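Local atomic coordinates of selenium-binding protein (Sulfolobus tokodaii, PDB entry 2ECE), a protein that is of unestablished function but, as a beta-propeller member of the selenium-binding protein family, may bind selenium. Residues 327-331 / 332-336; 389-392 / 393-396; 259-262 / 263-266; 446-450 / 451-455. All blocks are in the same frame, centred on the assembly; numbering follows the deposited sequence.

Contact 1: 327-331 / 332-336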
ATOM      1  N   ASP A 327       0.057   6.706  -4.932  1.00 18.46           N
ATOM      2  CA  ASP A 327       0.656   5.852  -5.945  1.00 20.62           C
ATOM      3  C   ASP A 327       1.024   6.732  -7.137  1.00 19.94           C
ATOM      4  O   ASP A 327       0.285   7.645  -7.484  1.00 19.64           O
ATOM      5  CB  ASP A 327      -0.340   4.764  -6.350  1.00 21.65           C
ATOM      6  CG  ASP A 327       0.338   3.484  -6.797  1.00 23.51           C
ATOM      7  OD1 ASP A 327       1.537   3.301  -6.498  1.00 24.52           O
ATOM      8  OD2 ASP A 327      -0.334   2.648  -7.435  1.00 25.49           O
ATOM      9  N   ILE A 328       2.170   6.453  -7.750  1.00 19.96           N
ATOM     10  CA  ILE A 328       2.656   7.237  -8.883  1.00 20.12           C
ATOM     11  C   ILE A 328       2.628   6.441 -10.184  1.00 20.49           C
ATOM     12  O   ILE A 328       3.006   5.265 -10.210  1.00 21.12           O
ATOM     13  CB  ILE A 328       4.114   7.693  -8.635  1.00 19.71           C
ATOM     14  CG1 ILE A 328       4.210   8.437  -7.301  1.00 18.99           C
ATOM     15  CG2 ILE A 328       4.595   8.567  -9.784  1.00 15.84           C
ATOM     16  CD1 ILE A 328       5.635   8.717  -6.871  1.00 16.68           C
ATOM     17  N   SER A 329       2.187   7.071 -11.270  1.00 21.16           N
ATOM     18  CA  SER A 329       2.159   6.375 -12.559  1.00 20.28           C
ATOM     19  C   SER A 329       3.600   6.105 -12.993  1.00 19.53           C
ATOM     20  O   SER A 329       4.510   6.827 -12.593  1.00 18.92           O
ATOM     21  CB  SER A 329       1.432   7.216 -13.617  1.00 20.91           C
ATOM     22  OG  SER A 329       1.976   8.520 -13.706  1.00 21.03           O
ATOM     23  N   LEU A 330       3.810   5.067 -13.803  1.00 19.82           N
ATOM     24  CA  LEU A 330       5.156   4.701 -14.251  1.00 22.06           C
ATOM     25  C   LEU A 330       5.984   5.799 -14.925  1.00 23.36           C
ATOM     26  O   LEU A 330       7.206   5.792 -14.827  1.00 23.55           O
ATOM     27  CB  LEU A 330       5.090   3.487 -15.182  1.00 22.77           C
ATOM     28  CG  LEU A 330       5.132   2.098 -14.538  1.00 24.98           C
ATOM     29  CD1 LEU A 330       6.479   1.892 -13.871  1.00 25.21           C
ATOM     30  CD2 LEU A 330       4.009   1.959 -13.520  1.00 25.77           C
ATOM     31  N   ASP A 331       5.333   6.726 -15.618  1.00 24.36           N
ATOM     32  CA  ASP A 331       6.052   7.809 -16.292  1.00 25.21           C
ATOM     33  C   ASP A 331       6.398   8.919 -15.307  1.00 25.23           C
ATOM     34  O   ASP A 331       6.945   9.950 -15.685  1.00 23.74           O
ATOM     35  CB  ASP A 331       5.204   8.383 -17.430  1.00 26.28           C
ATOM     36  CG  ASP A 331       3.809   8.770 -16.973  1.00 28.28           C
ATOM     37  OD1 ASP A 331       3.598   8.890 -15.745  1.00 27.68           O
ATOM     38  OD2 ASP A 331       2.928   8.959 -17.837  1.00 29.18           O
ATOM     39  N   ASP A 332       6.074   8.698 -14.038  1.00 25.90           N
ATOM     40  CA  ASP A 332       6.350   9.677 -12.993  1.00 24.29           C
ATOM     41  C   ASP A 332       5.650  11.005 -13.235  1.00 24.46           C
ATOM     42  O   ASP A 332       6.042  12.029 -12.673  1.00 22.82           O
ATOM     43  CB  ASP A 332       7.861   9.922 -12.864  1.00 24.06           C
ATOM     44  CG  ASP A 332       8.597   8.743 -12.246  1.00 25.87           C
ATOM     45  OD1 ASP A 332       7.992   8.036 -11.411  1.00 25.88           O
ATOM     46  OD2 ASP A 332       9.783   8.532 -12.578  1.00 25.39           O
ATOM     47  N   LYS A 333       4.602  10.991 -14.052  1.00 24.82           N
ATOM     48  CA  LYS A 333       3.882  12.222 -14.359  1.00 25.02           C
ATOM     49  C   LYS A 333       2.729  12.520 -13.401  1.00 24.88           C
ATOM     50  O   LYS A 333       2.437  13.683 -13.120  1.00 25.53           O
ATOM     51  CB  LYS A 333       3.356  12.167 -15.801  1.00 25.58           C
ATOM     52  CG  LYS A 333       2.765  13.470 -16.309  1.00 28.85           C
ATOM     53  CD  LYS A 333       2.212  13.319 -17.722  1.00 29.19           C
ATOM     54  CE  LYS A 333       1.731  14.659 -18.261  1.00 31.31           C
ATOM     55  NZ  LYS A 333       1.119  14.535 -19.622  1.00 31.45           N
ATOM     56  N   PHE A 334       2.082  11.477 -12.882  1.00 24.39           N
ATOM     57  CA  PHE A 334       0.944  11.681 -11.986  1.00 23.04           C
ATOM     58  C   PHE A 334       1.058  11.041 -10.603  1.00 22.90           C
ATOM     59  O   PHE A 334       1.613   9.952 -10.446  1.00 23.64           O
ATOM     60  CB  PHE A 334      -0.338  11.195 -12.667  1.00 24.40           C
ATOM     61  CG  PHE A 334      -0.725  12.006 -13.882  1.00 24.82           C
ATOM     62  CD1 PHE A 334      -1.190  13.309 -13.741  1.00 22.61           C
ATOM     63  CD2 PHE A 334      -0.603  11.472 -15.162  1.00 26.24           C
ATOM     64  CE1 PHE A 334      -1.530  14.076 -14.859  1.00 24.89           C
ATOM     65  CE2 PHE A 334      -0.941  12.235 -16.293  1.00 25.44           C
ATOM     66  CZ  PHE A 334      -1.404  13.535 -16.137  1.00 23.52           C
ATOM     67  N   LEU A 335       0.519  11.741  -9.611  1.00 22.19           N
ATOM     68  CA  LEU A 335       0.517  11.296  -8.224  1.00 23.64           C
ATOM     69  C   LEU A 335      -0.967  11.137  -7.883  1.00 22.56           C
ATOM     70  O   LEU A 335      -1.743  12.079  -8.043  1.00 24.73           O
ATOM     71  CB  LEU A 335       1.163  12.377  -7.344  1.00 23.77           C
ATOM     72  CG  LEU A 335       1.873  12.080  -6.013  1.00 27.73           C
ATOM     73  CD1 LEU A 335       1.498  13.165  -5.009  1.00 25.40           C
ATOM     74  CD2 LEU A 335       1.504  10.708  -5.483  1.00 27.00           C
ATOM     75  N   TYR A 336      -1.380   9.947  -7.462  1.00 22.52           N
ATOM     76  CA  TYR A 336      -2.781   9.732  -7.114  1.00 22.50           C
ATOM     77  C   TYR A 336      -2.907   9.583  -5.611  1.00 23.03           C
ATOM     78  O   TYR A 336      -2.067   8.943  -4.983  1.00 20.19           O
ATOM     79  CB  TYR A 336      -3.333   8.485  -7.808  1.00 23.59           C
ATOM     80  CG  TYR A 336      -3.374   8.598  -9.313  1.00 24.26           C
ATOM     81  CD1 TYR A 336      -2.245   8.311 -10.084  1.00 25.42           C
ATOM     82  CD2 TYR A 336      -4.531   9.028  -9.967  1.00 25.03           C
ATOM     83  CE1 TYR A 336      -2.268   8.451 -11.476  1.00 25.58           C
ATOM     84  CE2 TYR A 336      -4.567   9.174 -11.355  1.00 24.91           C
ATOM     85  CZ  TYR A 336      -3.433   8.886 -12.103  1.00 25.99           C
ATOM     86  OH  TYR A 336      -3.463   9.045 -13.471  1.00 26.60           O
TER
HETATM   87  O   HOH W   1       9.663   7.105 -14.894  1.00 22.40           O

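Contact 2: 389-392 / 393-396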
ATOM      1  N   SER A 389      -2.404   0.716 -13.543  1.00 21.92           N
ATOM      2  CA  SER A 389      -1.905  -0.163 -14.586  1.00 20.86           C
ATOM      3  C   SER A 389      -0.568   0.419 -15.042  1.00 20.49           C
ATOM      4  O   SER A 389      -0.303   1.604 -14.854  1.00 18.30           O
ATOM      5  CB  SER A 389      -2.888  -0.202 -15.759  1.00 20.05           C
ATOM      6  OG  SER A 389      -3.151   1.108 -16.234  1.00 21.98           O
ATOM      7  N   ARG A 390       0.275  -0.416 -15.636  1.00 23.22           N
ATOM      8  CA  ARG A 390       1.569   0.046 -16.105  1.00 25.79           C
ATOM      9  C   ARG A 390       1.449   1.120 -17.176  1.00 27.23           C
ATOM     10  O   ARG A 390       2.267   2.042 -17.214  1.00 28.31           O
ATOM     11  CB  ARG A 390       2.404  -1.136 -16.611  1.00 27.25           C
ATOM     12  CG  ARG A 390       3.144  -1.845 -15.487  1.00 28.05           C
ATOM     13  CD  ARG A 390       3.823  -3.136 -15.918  1.00 30.52           C
ATOM     14  NE  ARG A 390       2.874  -4.188 -16.267  1.00 30.37           N
ATOM     15  CZ  ARG A 390       2.401  -4.395 -17.492  1.00 32.42           C
ATOM     16  NH1 ARG A 390       2.792  -3.619 -18.496  1.00 34.77           N
ATOM     17  NH2 ARG A 390       1.538  -5.376 -17.713  1.00 32.76           N
ATOM     18  N   ASP A 391       0.431   1.029 -18.032  1.00 27.45           N
ATOM     19  CA  ASP A 391       0.272   2.040 -19.074  1.00 26.32           C
ATOM     20  C   ASP A 391      -0.296   3.326 -18.496  1.00 25.94           C
ATOM     21  O   ASP A 391      -0.409   4.332 -19.198  1.00 25.66           O
ATOM     22  CB  ASP A 391      -0.603   1.534 -20.239  1.00 25.80           C
ATOM     23  CG  ASP A 391      -2.039   1.219 -19.828  1.00 26.87           C
ATOM     24  OD1 ASP A 391      -2.503   1.709 -18.777  1.00 25.42           O
ATOM     25  OD2 ASP A 391      -2.717   0.486 -20.586  1.00 26.37           O
ATOM     26  N   GLY A 392      -0.647   3.285 -17.210  1.00 24.43           N
ATOM     27  CA  GLY A 392      -1.170   4.458 -16.529  1.00 22.64           C
ATOM     28  C   GLY A 392      -2.593   4.903 -16.826  1.00 24.05           C
ATOM     29  O   GLY A 392      -3.032   5.931 -16.307  1.00 23.69           O
ATOM     30  N   ARG A 393      -3.323   4.139 -17.633  1.00 24.99           N
ATOM     31  CA  ARG A 393      -4.693   4.507 -17.993  1.00 26.33           C
ATOM     32  C   ARG A 393      -5.793   4.045 -17.034  1.00 26.78           C
ATOM     33  O   ARG A 393      -6.881   4.620 -17.024  1.00 27.25           O
ATOM     34  CB  ARG A 393      -5.009   3.984 -19.398  1.00 27.37           C
ATOM     35  CG  ARG A 393      -4.041   4.477 -20.463  1.00 29.42           C
ATOM     36  CD  ARG A 393      -4.224   3.731 -21.776  1.00 32.44           C
ATOM     37  NE  ARG A 393      -3.178   4.075 -22.739  1.00 33.47           N
ATOM     38  CZ  ARG A 393      -3.152   5.196 -23.455  1.00 34.31           C
ATOM     39  NH1 ARG A 393      -4.123   6.096 -23.330  1.00 32.18           N
ATOM     40  NH2 ARG A 393      -2.145   5.423 -24.290  1.00 33.89           N
ATOM     41  N   ARG A 394      -5.517   3.026 -16.222  1.00 25.46           N
ATOM     42  CA  ARG A 394      -6.527   2.504 -15.300  1.00 24.34           C
ATOM     43  C   ARG A 394      -6.082   2.535 -13.836  1.00 24.52           C
ATOM     44  O   ARG A 394      -4.952   2.163 -13.512  1.00 21.13           O
ATOM     45  CB  ARG A 394      -6.886   1.067 -15.698  1.00 23.47           C
ATOM     46  CG  ARG A 394      -7.325   0.919 -17.164  1.00 23.17           C
ATOM     47  CD  ARG A 394      -7.360  -0.538 -17.604  1.00 22.87           C
ATOM     48  NE  ARG A 394      -6.022  -1.126 -17.687  1.00 23.91           N
ATOM     49  CZ  ARG A 394      -5.145  -0.876 -18.658  1.00 25.36           C
ATOM     50  NH1 ARG A 394      -5.453  -0.044 -19.648  1.00 24.21           N
ATOM     51  NH2 ARG A 394      -3.955  -1.464 -18.646  1.00 22.62           N
ATOM     52  N   VAL A 395      -6.977   2.989 -12.960  1.00 22.89           N
ATOM     53  CA  VAL A 395      -6.692   3.049 -11.530  1.00 23.51           C
ATOM     54  C   VAL A 395      -7.736   2.202 -10.811  1.00 22.30           C
ATOM     55  O   VAL A 395      -8.935   2.429 -10.954  1.00 24.07           O
ATOM     56  CB  VAL A 395      -6.770   4.493 -10.979  1.00 22.81           C
ATOM     57  CG1 VAL A 395      -6.370   4.505  -9.500  1.00 24.92           C
ATOM     58  CG2 VAL A 395      -5.862   5.415 -11.778  1.00 21.86           C
ATOM     59  N   TYR A 396      -7.281   1.207 -10.062  1.00 21.11           N
ATOM     60  CA  TYR A 396      -8.188   0.338  -9.329  1.00 19.70           C
ATOM     61  C   TYR A 396      -8.266   0.862  -7.899  1.00 19.76           C
ATOM     62  O   TYR A 396      -7.263   1.294  -7.335  1.00 18.81           O
ATOM     63  CB  TYR A 396      -7.675  -1.095  -9.386  1.00 20.32           C
ATOM     64  CG  TYR A 396      -7.653  -1.645 -10.800  1.00 22.24           C
ATOM     65  CD1 TYR A 396      -8.796  -2.204 -11.368  1.00 22.37           C
ATOM     66  CD2 TYR A 396      -6.500  -1.559 -11.590  1.00 21.40           C
ATOM     67  CE1 TYR A 396      -8.796  -2.666 -12.686  1.00 22.21           C
ATOM     68  CE2 TYR A 396      -6.492  -2.019 -12.913  1.00 21.26           C
ATOM     69  CZ  TYR A 396      -7.641  -2.570 -13.451  1.00 21.32           C
ATOM     70  OH  TYR A 396      -7.634  -3.052 -14.743  1.00 22.50           O
TER

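Contact 3: 259-262 / 263-266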
ATOM      1  N   LEU A 259      10.270   7.895  -6.982  1.00 18.95           N
ATOM      2  CA  LEU A 259       9.879   8.022  -8.380  1.00 20.09           C
ATOM      3  C   LEU A 259      10.400   6.729  -9.016  1.00 20.46           C
ATOM      4  O   LEU A 259      11.362   6.129  -8.521  1.00 20.21           O
ATOM      5  CB  LEU A 259      10.519   9.246  -9.048  1.00 21.20           C
ATOM      6  CG  LEU A 259       9.950  10.618  -8.664  1.00 21.34           C
ATOM      7  CD1 LEU A 259      10.393  11.652  -9.701  1.00 22.42           C
ATOM      8  CD2 LEU A 259       8.438  10.569  -8.609  1.00 23.41           C
ATOM      9  N   HIS A 260       9.764   6.289 -10.093  1.00 19.38           N
ATOM     10  CA  HIS A 260      10.163   5.048 -10.745  1.00 20.90           C
ATOM     11  C   HIS A 260      11.516   5.114 -11.459  1.00 21.31           C
ATOM     12  O   HIS A 260      12.248   4.119 -11.511  1.00 20.77           O
ATOM     13  CB  HIS A 260       9.055   4.614 -11.702  1.00 19.81           C
ATOM     14  CG  HIS A 260       7.735   4.394 -11.022  1.00 19.25           C
ATOM     15  ND1 HIS A 260       7.462   3.275 -10.263  1.00 20.40           N
ATOM     16  CD2 HIS A 260       6.633   5.175 -10.947  1.00 18.80           C
ATOM     17  CE1 HIS A 260       6.249   3.378  -9.749  1.00 18.39           C
ATOM     18  NE2 HIS A 260       5.725   4.522 -10.149  1.00 21.49           N
ATOM     19  N   ASP A 261      11.840   6.285 -11.997  1.00 22.05           N
ATOM     20  CA  ASP A 261      13.107   6.514 -12.701  1.00 22.54           C
ATOM     21  C   ASP A 261      14.199   6.489 -11.633  1.00 21.77           C
ATOM     22  O   ASP A 261      14.278   7.399 -10.811  1.00 21.98           O
ATOM     23  CB  ASP A 261      13.073   7.890 -13.365  1.00 25.75           C
ATOM     24  CG  ASP A 261      14.303   8.174 -14.218  1.00 27.37           C
ATOM     25  OD1 ASP A 261      15.364   7.547 -14.015  1.00 26.52           O
ATOM     26  OD2 ASP A 261      14.200   9.055 -15.096  1.00 32.25           O
ATOM     27  N   PRO A 262      15.068   5.464 -11.644  1.00 19.99           N
ATOM     28  CA  PRO A 262      16.131   5.378 -10.639  1.00 20.60           C
ATOM     29  C   PRO A 262      17.186   6.482 -10.651  1.00 20.14           C
ATOM     30  O   PRO A 262      17.984   6.583  -9.713  1.00 20.45           O
ATOM     31  CB  PRO A 262      16.729   3.996 -10.896  1.00 19.54           C
ATOM     32  CG  PRO A 262      16.615   3.875 -12.382  1.00 19.95           C
ATOM     33  CD  PRO A 262      15.200   4.380 -12.637  1.00 19.93           C
ATOM     34  N   THR A 263      17.206   7.304 -11.696  1.00 21.44           N
ATOM     35  CA  THR A 263      18.184   8.391 -11.749  1.00 22.56           C
ATOM     36  C   THR A 263      17.685   9.544 -10.896  1.00 23.43           C
ATOM     37  O   THR A 263      18.413  10.502 -10.630  1.00 23.44           O
ATOM     38  CB  THR A 263      18.419   8.903 -13.195  1.00 21.34           C
ATOM     39  OG1 THR A 263      17.209   9.459 -13.720  1.00 20.73           O
ATOM     40  CG2 THR A 263      18.877   7.775 -14.083  1.00 22.42           C
ATOM     41  N   LYS A 264      16.437   9.438 -10.453  1.00 25.34           N
ATOM     42  CA  LYS A 264      15.826  10.470  -9.626  1.00 26.90           C
ATOM     43  C   LYS A 264      15.880  10.081  -8.156  1.00 26.79           C
ATOM     44  O   LYS A 264      15.313   9.064  -7.753  1.00 25.89           O
ATOM     45  CB  LYS A 264      14.365  10.666 -10.028  1.00 29.78           C
ATOM     46  CG  LYS A 264      14.152  11.010 -11.494  1.00 32.83           C
ATOM     47  CD  LYS A 264      14.457  12.471 -11.773  1.00 36.84           C
ATOM     48  CE  LYS A 264      14.041  12.871 -13.186  1.00 39.02           C
ATOM     49  NZ  LYS A 264      14.902  12.259 -14.238  1.00 40.49           N
ATOM     50  N   LEU A 265      16.536  10.887  -7.340  1.00 26.54           N
ATOM     51  CA  LEU A 265      16.605  10.538  -5.936  1.00 27.56           C
ATOM     52  C   LEU A 265      15.596  11.274  -5.105  1.00 25.90           C
ATOM     53  O   LEU A 265      15.933  12.104  -4.259  1.00 26.90           O
ATOM     54  CB  LEU A 265      18.004  10.754  -5.385  1.00 28.87           C
ATOM     55  CG  LEU A 265      18.836   9.541  -5.778  1.00 33.90           C
ATOM     56  CD1 LEU A 265      19.676   9.864  -7.000  1.00 34.67           C
ATOM     57  CD2 LEU A 265      19.683   9.125  -4.593  1.00 34.87           C
ATOM     58  N   MET A 266      14.343  10.933  -5.356  1.00 25.48           N
ATOM     59  CA  MET A 266      13.236  11.534  -4.659  1.00 25.13           C
ATOM     60  C   MET A 266      12.011  10.639  -4.728  1.00 22.48           C
ATOM     61  O   MET A 266      11.978   9.636  -5.445  1.00 22.36           O
ATOM     62  CB  MET A 266      12.912  12.895  -5.271  1.00 26.62           C
ATOM     63  CG  MET A 266      12.659  12.852  -6.771  1.00 28.51           C
ATOM     64  SD  MET A 266      12.179  14.484  -7.401  1.00 32.76           S
ATOM     65  CE  MET A 266      13.748  15.346  -7.262  1.00 32.41           C
TER
HETATM   66  O   HOH W   2      13.789   6.679  -7.682  1.00 22.54           O

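Contact 4: 446-450 / 451-455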
ATOM      1  N   GLN A 446      -5.225  -4.307  -0.623  1.00 17.26           N
ATOM      2  CA  GLN A 446      -4.293  -4.141  -1.740  1.00 17.76           C
ATOM      3  C   GLN A 446      -4.600  -4.944  -2.993  1.00 16.63           C
ATOM      4  O   GLN A 446      -5.093  -6.067  -2.934  1.00 14.92           O
ATOM      5  CB  GLN A 446      -2.858  -4.424  -1.300  1.00 17.37           C
ATOM      6  CG  GLN A 446      -1.830  -3.990  -2.349  1.00 20.70           C
ATOM      7  CD  GLN A 446      -0.455  -3.795  -1.764  1.00 21.76           C
ATOM      8  OE1 GLN A 446       0.085  -4.689  -1.103  1.00 20.17           O
ATOM      9  NE2 GLN A 446       0.128  -2.627  -2.002  1.00 20.56           N
ATOM     10  N   VAL A 447      -4.295  -4.339  -4.134  1.00 16.46           N
ATOM     11  CA  VAL A 447      -4.517  -4.960  -5.430  1.00 18.19           C
ATOM     12  C   VAL A 447      -3.188  -5.138  -6.154  1.00 17.40           C
ATOM     13  O   VAL A 447      -2.367  -4.226  -6.179  1.00 18.11           O
ATOM     14  CB  VAL A 447      -5.451  -4.075  -6.302  1.00 18.15           C
ATOM     15  CG1 VAL A 447      -5.554  -4.631  -7.714  1.00 16.83           C
ATOM     16  CG2 VAL A 447      -6.833  -4.008  -5.668  1.00 17.58           C
ATOM     17  N   ARG A 448      -2.970  -6.320  -6.722  1.00 19.07           N
ATOM     18  CA  ARG A 448      -1.758  -6.582  -7.491  1.00 18.72           C
ATOM     19  C   ARG A 448      -2.207  -7.055  -8.867  1.00 19.14           C
ATOM     20  O   ARG A 448      -2.923  -8.050  -8.987  1.00 18.57           O
ATOM     21  CB  ARG A 448      -0.874  -7.654  -6.831  1.00 19.76           C
ATOM     22  CG  ARG A 448       0.408  -7.087  -6.195  1.00 20.38           C
ATOM     23  CD  ARG A 448       0.106  -6.345  -4.889  1.00 24.06           C
ATOM     24  NE  ARG A 448       1.206  -5.496  -4.422  1.00 24.97           N
ATOM     25  CZ  ARG A 448       1.495  -4.298  -4.921  1.00 26.94           C
ATOM     26  NH1 ARG A 448       0.770  -3.794  -5.912  1.00 26.03           N
ATOM     27  NH2 ARG A 448       2.504  -3.597  -4.423  1.00 27.72           N
ATOM     28  N   LEU A 449      -1.790  -6.337  -9.902  1.00 18.65           N
ATOM     29  CA  LEU A 449      -2.173  -6.690 -11.263  1.00 20.53           C
ATOM     30  C   LEU A 449      -1.217  -7.715 -11.871  1.00 21.47           C
ATOM     31  O   LEU A 449       0.001  -7.619 -11.707  1.00 21.27           O
ATOM     32  CB  LEU A 449      -2.207  -5.428 -12.131  1.00 20.02           C
ATOM     33  CG  LEU A 449      -3.049  -4.268 -11.582  1.00 19.32           C
ATOM     34  CD1 LEU A 449      -2.895  -3.046 -12.489  1.00 17.93           C
ATOM     35  CD2 LEU A 449      -4.514  -4.695 -11.486  1.00 18.88           C
ATOM     36  N   SER A 450      -1.771  -8.703 -12.566  1.00 22.53           N
ATOM     37  CA  SER A 450      -0.946  -9.721 -13.203  1.00 24.65           C
ATOM     38  C   SER A 450       0.038  -9.011 -14.135  1.00 26.18           C
ATOM     39  O   SER A 450      -0.349  -8.119 -14.883  1.00 24.58           O
ATOM     40  CB  SER A 450      -1.820 -10.695 -14.001  1.00 26.48           C
ATOM     41  OG  SER A 450      -2.597 -10.014 -14.975  1.00 26.76           O
ATOM     42  N   GLY A 451       1.310  -9.389 -14.071  1.00 26.47           N
ATOM     43  CA  GLY A 451       2.298  -8.751 -14.925  1.00 26.86           C
ATOM     44  C   GLY A 451       2.952  -7.527 -14.306  1.00 26.85           C
ATOM     45  O   GLY A 451       3.795  -6.885 -14.932  1.00 28.01           O
ATOM     46  N   GLY A 452       2.565  -7.195 -13.078  1.00 24.92           N
ATOM     47  CA  GLY A 452       3.147  -6.043 -12.409  1.00 24.23           C
ATOM     48  C   GLY A 452       2.324  -4.771 -12.527  1.00 24.70           C
ATOM     49  O   GLY A 452       1.527  -4.623 -13.450  1.00 25.34           O
ATOM     50  N   ASP A 453       2.516  -3.854 -11.584  1.00 24.53           N
ATOM     51  CA  ASP A 453       1.797  -2.591 -11.584  1.00 23.85           C
ATOM     52  C   ASP A 453       2.701  -1.463 -11.107  1.00 25.35           C
ATOM     53  O   ASP A 453       3.919  -1.624 -11.023  1.00 26.22           O
ATOM     54  CB  ASP A 453       0.543  -2.690 -10.703  1.00 22.15           C
ATOM     55  CG  ASP A 453       0.834  -3.297  -9.346  1.00 20.76           C
ATOM     56  OD1 ASP A 453       1.666  -2.729  -8.619  1.00 18.98           O
ATOM     57  OD2 ASP A 453       0.235  -4.347  -9.010  1.00 18.87           O
ATOM     58  N   ALA A 454       2.101  -0.323 -10.784  1.00 24.77           N
ATOM     59  CA  ALA A 454       2.853   0.848 -10.356  1.00 25.57           C
ATOM     60  C   ALA A 454       3.468   0.828  -8.951  1.00 26.31           C
ATOM     61  O   ALA A 454       4.236   1.734  -8.612  1.00 27.48           O
ATOM     62  CB  ALA A 454       1.981   2.090 -10.512  1.00 23.53           C
ATOM     63  N   SER A 455       3.147  -0.170  -8.130  1.00 24.45           N
ATOM     64  CA  SER A 455       3.715  -0.212  -6.782  1.00 24.04           C
ATOM     65  C   SER A 455       4.319  -1.567  -6.440  1.00 23.62           C
ATOM     66  O   SER A 455       4.752  -1.797  -5.312  1.00 24.79           O
ATOM     67  CB  SER A 455       2.652   0.140  -5.733  1.00 24.35           C
ATOM     68  OG  SER A 455       1.778  -0.952  -5.489  1.00 23.90           O
TER
HETATM   69  O   HOH W   3       0.537  -0.127  -3.021  1.00 28.58           O
HETATM   70  O   HOH W   4       1.510  -6.851  -9.660  1.00 22.85           O

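Contact 1: 327-331 / 332-336
D327 and Y336 form an antiparallel hydrogen-bonded pair near the end of a beta hairpin. It joins strands 326-328 and 334-339, the first two strands of one four-stranded blade of the propeller. The pair has Y336 N giving to D327 O at 2.8 Å and D327 N giving back to Y336 O. The same carbonyl oxygen, D327 O, also lies in the plane of the Y336 ring, at its edge. Next comes I328, opposite L335 in a non-hydrogen-bonded pair; its CG1 meets L335 CD2 at 4.0 Å, while its CG2 turns toward D332, whose carboxylate is held by H260 and D261 of a neighbouring loop. S329 opens the type I turn that ends at D332. Its N donates to F334 O and its carbonyl receives D332 N, and with OG set between backbone N and carbonyl carbon (chi1 53°) the hydroxyl faces back into the turn. There OG accepts from F334 N at 3.1 Å and donates to D331 OD1 at 2.6 Å, so it is engaged on both counts. L330 points its side chain away from the hairpin, against M20 and A454, but its carbonyl shares a water with D332 OD2, the water donating to both. D331 finishes the segment: OD1, already holding the S329 hydroxyl, also takes K333 N at 2.9 Å, from above the carboxylate plane by 50°.

Contact 2: 389-392 / 393-396
Over one face of the R394 guanidinium sits S389 OG, 3.5 Å above the plane and displaced toward the rim; at the edge lie D391 OD2 and, in plane, the hydroxyl of Y396. The D391 carboxylate stands nearly upright to this guanidinium, their planes 77° apart. Both terminal nitrogens of R394 converge on a single oxygen: NH1 reaches D391 OD2 at 2.9 Å on its syn lone pair, and NH2 reaches it at 3.0 Å from above the carboxylate plane. A bend at chi3 (-69°) folds the arginine back over the turn to make this salt bridge. The other oxygen, D391 OD1, is gripped from opposite faces, by S389 OG at 2.7 Å and by R393 N at 2.8 Å. S389 OG in turn accepts from R394 N at 3.0 Å, so serine and aspartate together tie down two consecutive backbone amides. These residues flank or belong to a type I turn from S389 to G392, between strands 386-388 and 394-398 of a propeller blade, with S389 N bonded to R394 O. The aliphatic part of R393 crosses D391 at about a right angle, CB lying 3.4 Å from OD1. E25 takes R394 NE in a second salt bridge and also binds the Y396 hydroxyl. Flanked by two carboxylates, the R394 charge is probably well compensated, and D391, with each oxygen receiving two donors, probably stays ionised.

Contact 3: 259-262 / 263-266
L259 and M266 close the loop of a beta hairpin that links strands 250-258 and 266-274, the first two strands of the five-stranded blade of the propeller. L259 N donates to M266 O at 2.9 Å, and beyond this bond the chain swings out into a type I turn running from D261 to K264, with P262 at its second position. The turn's own bond goes from K264 N to D261 O at 3.0 Å, and the D261 carboxylate adds further bonds. With CG anti to the backbone N (chi1 -175°), the carboxylate reaches forward along the turn. Its OD1 then receives two donors of one residue, the T263 hydroxyl at 2.7 Å and T263 N at 3.0 Å, both arriving from the same face of the carboxylate. T263 is thereby fixed at its backbone and its side chain alike. OD2 faces K264, whose chain doubles back, bent at chi2 and chi4, to bring NZ within 3.4 Å of D261 OD2: a weak salt bridge on the protein surface. After the turn, L265 is the centre of an inverse gamma turn, in which M266 N makes a weak bond to K264 O. Inside the loop a water bridges the two limbs, 2.6 Å from L259 O and close to K264 O as well. At the turn itself P262 O accepts from N196 of another blade, while H260 NE2 bonds to I328 O in the next blade. On the apolar side, L259 CD1 rests against M266 CG at 3.9 Å.

Contact 4: 446-450 / 451-455
Charge first: R448 NH1 forms a salt bridge to D453 OD1 at 3.0 Å, the guanidinium and carboxylate planes only 18° apart. R448 also clasps one oxygen with two nitrogens, NH1 at 3.0 Å and NH2 at 2.9 Å from S455 OG, while its NE is held by F76 O; Q446 NE2 lies over one guanidinium face. Together these fix the rotation of the buried head group. Among the bonds to backbone, D453 serves both limbs through anti lone pairs: OD2 takes L449 N at 3.0 Å, and OD1 takes S455 N in an Asx turn. A type II turn from L449 to G452 reverses the chain, closed by G452 N to L449 O at 2.9 Å, with G451 and G452 both at positive phi. Apolar contact is slight, L449 CD1 meeting D453 CB at 3.9 Å. One water donates to both L449 O and D453 OD2. Strand 443-449, the last of the chain, pairs with strand 27-33 and so completes the blade begun by the N-terminal part, the closure familiar from beta-propellers. The returning segment 451-455 lies against strands 326-328 and 386-388, where E387 binds the S455 hydroxyl.

Along the chain the order is contact 3, contact 1, contact 2, contact 4, and each lies at the end of an edge strand of its sheet, 250-258, 326-328, 386-388 and 443-449, in four successive blades of the seven-sheet propeller. Contact 1 occupies the middle: its centre lies about 10, 12 and 14 Å from the centres of contacts 2, 3 and 4. The loop of contact 3 bonds to the hairpin of contact 1, whereas R390 of contact 2 bonds to G452 O of contact 4. Contacts 2 and 3, about 19 Å apart between centres, do not touch. Residues 451-455 thus link neighbouring blades just after strand 443-449, which closes the ring against strand 27-33.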